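Long-range contact in probable oxidoreductase (Pseudomonas aeruginosa, PDB 4B7X), which probably catalyses an NADP-dependent oxidation or reduction, as expected of a medium-chain dehydrogenase/reductase: residues I7-Q12 / F26-T31. Residues are numbered along the deposited sequence; the frame is centred on the assembly and turned at random.
Sequences INRQYQ and FSFVET
F26 meets Y11 and Q12 at one end of a two-stranded antiparallel sheet, in which strands 7-13 and 26-32 pair in the GroES-like N-terminal domain of this medium-chain dehydrogenase/reductase; the segment axes run at 159°. F26 CB lies 3.6 Å from Y11 CD1, while the ring meets Q12 O at its edge and turns away from strand 7-13 to F316, with which it packs edge-to-face. S27 then pairs with Q12 chiefly through the backbone: S27 N to Q12 O and Q12 N to S27 O each span 2.8 Å, and both are nearly straight at the hydrogen. F28 carries the main side-chain contact. A chi1 of -157°, CG turned opposite the backbone N, brings F28 CD1 over the centre of one Y11 face, 3.5 Å from Y11 CZ. With planes inclined at 33°, the two rings meet obliquely. Beyond them, F28 CZ approaches R9 CD, the aliphatic part of an arginine whose guanidinium forms salt bridges with D104 and E314; Y11 OH hydrogen-bonds to the backbone O of E314. V29 pairs with Q10 in both directions, V29 N to Q10 O and Q10 N to V29 O each spanning 3.0 Å, and R9 CA adds a CH...O contact to V29 O. E30 lies alongside R9, pointing the same way, yet the evidence is for aliphatic contact: R9 CG meets E30 CG at 4.1 Å, whereas R9 NE and E30 OE2 stand 6.4 Å apart. At T31 the pairing becomes uneven, T31 N reaching N8 O only weakly, while N8 N lies almost on the extension of the T31 C=O bond, 3.1 Å from T31 O.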
loop_
_atom_site.group_PDB
_atom_site.type_symbol
_atom_site.label_atom_id
_atom_site.label_comp_id
_atom_site.label_asym_id
_atom_site.label_seq_id
_atom_site.Cartn_x
_atom_site.Cartn_y
_atom_site.Cartn_z
ATOM N N ILE H 7 -11.604 -44.195 18.124
ATOM C CA ILE H 7 -11.910 -42.842 18.599
ATOM C C ILE H 7 -11.108 -41.777 17.843
ATOM O O ILE H 7 -9.910 -41.939 17.559
ATOM C CB ILE H 7 -11.778 -42.698 20.146
ATOM C CG1 ILE H 7 -13.155 -42.641 20.813
ATOM C CG2 ILE H 7 -11.053 -41.418 20.541
ATOM C CD1 ILE H 7 -13.962 -43.912 20.710
ATOM N N ASN H 8 -11.806 -40.699 17.501
ATOM C CA ASN H 8 -11.193 -39.550 16.879
ATOM C C ASN H 8 -11.219 -38.380 17.860
ATOM O O ASN H 8 -12.265 -37.790 18.138
ATOM C CB ASN H 8 -11.886 -39.227 15.544
ATOM C CG ASN H 8 -11.312 -37.994 14.853
ATOM O OD1 ASN H 8 -10.107 -37.715 14.913
ATOM N ND2 ASN H 8 -12.186 -37.248 14.189
ATOM N N ARG H 9 -10.052 -38.078 18.417
ATOM C CA ARG H 9 -9.913 -36.934 19.308
ATOM C C ARG H 9 -9.899 -35.641 18.492
ATOM O O ARG H 9 -9.303 -35.582 17.417
ATOM C CB ARG H 9 -8.634 -37.039 20.135
ATOM C CG ARG H 9 -8.537 -38.283 21.008
ATOM C CD ARG H 9 -7.161 -38.366 21.653
ATOM N NE ARG H 9 -6.095 -38.456 20.652
ATOM C CZ ARG H 9 -4.811 -38.201 20.888
ATOM N NH1 ARG H 9 -4.409 -37.842 22.101
ATOM N NH2 ARG H 9 -3.922 -38.311 19.907
ATOM N N GLN H 10 -10.561 -34.611 19.012
ATOM C CA GLN H 10 -10.657 -33.333 18.315
ATOM C C GLN H 10 -10.759 -32.152 19.261
ATOM O O GLN H 10 -11.487 -32.193 20.256
ATOM C CB GLN H 10 -11.837 -33.335 17.330
ATOM C CG GLN H 10 -13.181 -33.729 17.930
ATOM C CD GLN H 10 -14.260 -33.898 16.882
ATOM O OE1 GLN H 10 -14.045 -34.524 15.850
ATOM N NE2 GLN H 10 -15.431 -33.330 17.143
ATOM N N TYR H 11 -10.014 -31.095 18.951
ATOM C CA TYR H 11 -10.204 -29.832 19.646
ATOM C C TYR H 11 -11.277 -29.034 18.926
ATOM O O TYR H 11 -11.202 -28.818 17.714
ATOM C CB TYR H 11 -8.899 -29.041 19.753
ATOM C CG TYR H 11 -8.083 -29.345 20.998
ATOM C CD1 TYR H 11 -8.539 -28.967 22.258
ATOM C CD2 TYR H 11 -6.844 -29.988 20.913
ATOM C CE1 TYR H 11 -7.798 -29.235 23.399
ATOM C CE2 TYR H 11 -6.097 -30.265 22.050
ATOM C CZ TYR H 11 -6.583 -29.887 23.289
ATOM O OH TYR H 11 -5.857 -30.140 24.429
ATOM N N GLN H 12 -12.291 -28.635 19.684
ATOM C CA GLN H 12 -13.403 -27.846 19.178
ATOM C C GLN H 12 -13.278 -26.410 19.654
ATOM O O GLN H 12 -12.739 -26.155 20.734
ATOM C CB GLN H 12 -14.731 -28.409 19.695
ATOM C CG GLN H 12 -15.252 -29.636 18.959
ATOM C CD GLN H 12 -16.666 -30.026 19.381
ATOM O OE1 GLN H 12 -17.261 -29.414 20.273
ATOM N NE2 GLN H 12 -17.213 -31.047 18.730
ATOM N N PHE H 26 -10.753 -23.717 23.879
ATOM C CA PHE H 26 -11.010 -24.979 23.193
ATOM C C PHE H 26 -11.671 -26.024 24.085
ATOM O O PHE H 26 -11.513 -26.011 25.307
ATOM C CB PHE H 26 -9.710 -25.562 22.646
ATOM C CG PHE H 26 -8.913 -24.602 21.827
ATOM C CD1 PHE H 26 -9.309 -24.276 20.536
ATOM C CD2 PHE H 26 -7.758 -24.032 22.342
ATOM C CE1 PHE H 26 -8.567 -23.393 19.775
ATOM C CE2 PHE H 26 -7.009 -23.148 21.588
ATOM C CZ PHE H 26 -7.414 -22.833 20.303
ATOM N N SER H 27 -12.399 -26.936 23.451
ATOM C CA SER H 27 -12.961 -28.093 24.129
ATOM C C SER H 27 -12.394 -29.375 23.522
ATOM O O SER H 27 -12.559 -29.638 22.324
ATOM C CB SER H 27 -14.486 -28.075 24.037
ATOM O OG SER H 27 -15.033 -29.281 24.537
ATOM N N PHE H 28 -11.710 -30.155 24.353
ATOM C CA PHE H 28 -11.163 -31.448 23.947
ATOM C C PHE H 28 -12.269 -32.509 24.006
ATOM O O PHE H 28 -12.839 -32.759 25.068
ATOM C CB PHE H 28 -9.974 -31.817 24.841
ATOM C CG PHE H 28 -9.020 -32.799 24.218
ATOM C CD1 PHE H 28 -8.619 -32.665 22.892
ATOM C CD2 PHE H 28 -8.502 -33.847 24.967
ATOM C CE1 PHE H 28 -7.738 -33.571 22.322
ATOM C CE2 PHE H 28 -7.616 -34.754 24.404
ATOM C CZ PHE H 28 -7.234 -34.618 23.079
ATOM N N VAL H 29 -12.582 -33.102 22.856
ATOM C CA VAL H 29 -13.737 -33.993 22.714
ATOM C C VAL H 29 -13.360 -35.305 22.022
ATOM O O VAL H 29 -12.477 -35.355 21.149
ATOM C CB VAL H 29 -14.901 -33.302 21.952
ATOM C CG1 VAL H 29 -16.094 -34.237 21.762
ATOM C CG2 VAL H 29 -15.350 -32.041 22.679
ATOM N N GLU H 30 -14.039 -36.372 22.431
ATOM C CA GLU H 30 -13.844 -37.687 21.836
ATOM C C GLU H 30 -15.135 -38.153 21.162
ATOM O O GLU H 30 -16.096 -38.549 21.827
ATOM C CB GLU H 30 -13.347 -38.676 22.899
ATOM C CG GLU H 30 -11.887 -38.465 23.291
ATOM C CD GLU H 30 -11.651 -38.454 24.796
ATOM O OE1 GLU H 30 -12.518 -37.950 25.547
ATOM O OE2 GLU H 30 -10.580 -38.933 25.228
ATOM N N THR H 31 -15.152 -38.069 19.834
ATOM C CA THR H 31 -16.291 -38.522 19.033
ATOM C C THR H 31 -15.929 -39.816 18.311
ATOM O O THR H 31 -14.746 -40.075 18.066
ATOM C CB THR H 31 -16.732 -37.467 17.993
ATOM O OG1 THR H 31 -15.726 -37.317 16.984
ATOM C CG2 THR H 31 -16.995 -36.121 18.655
#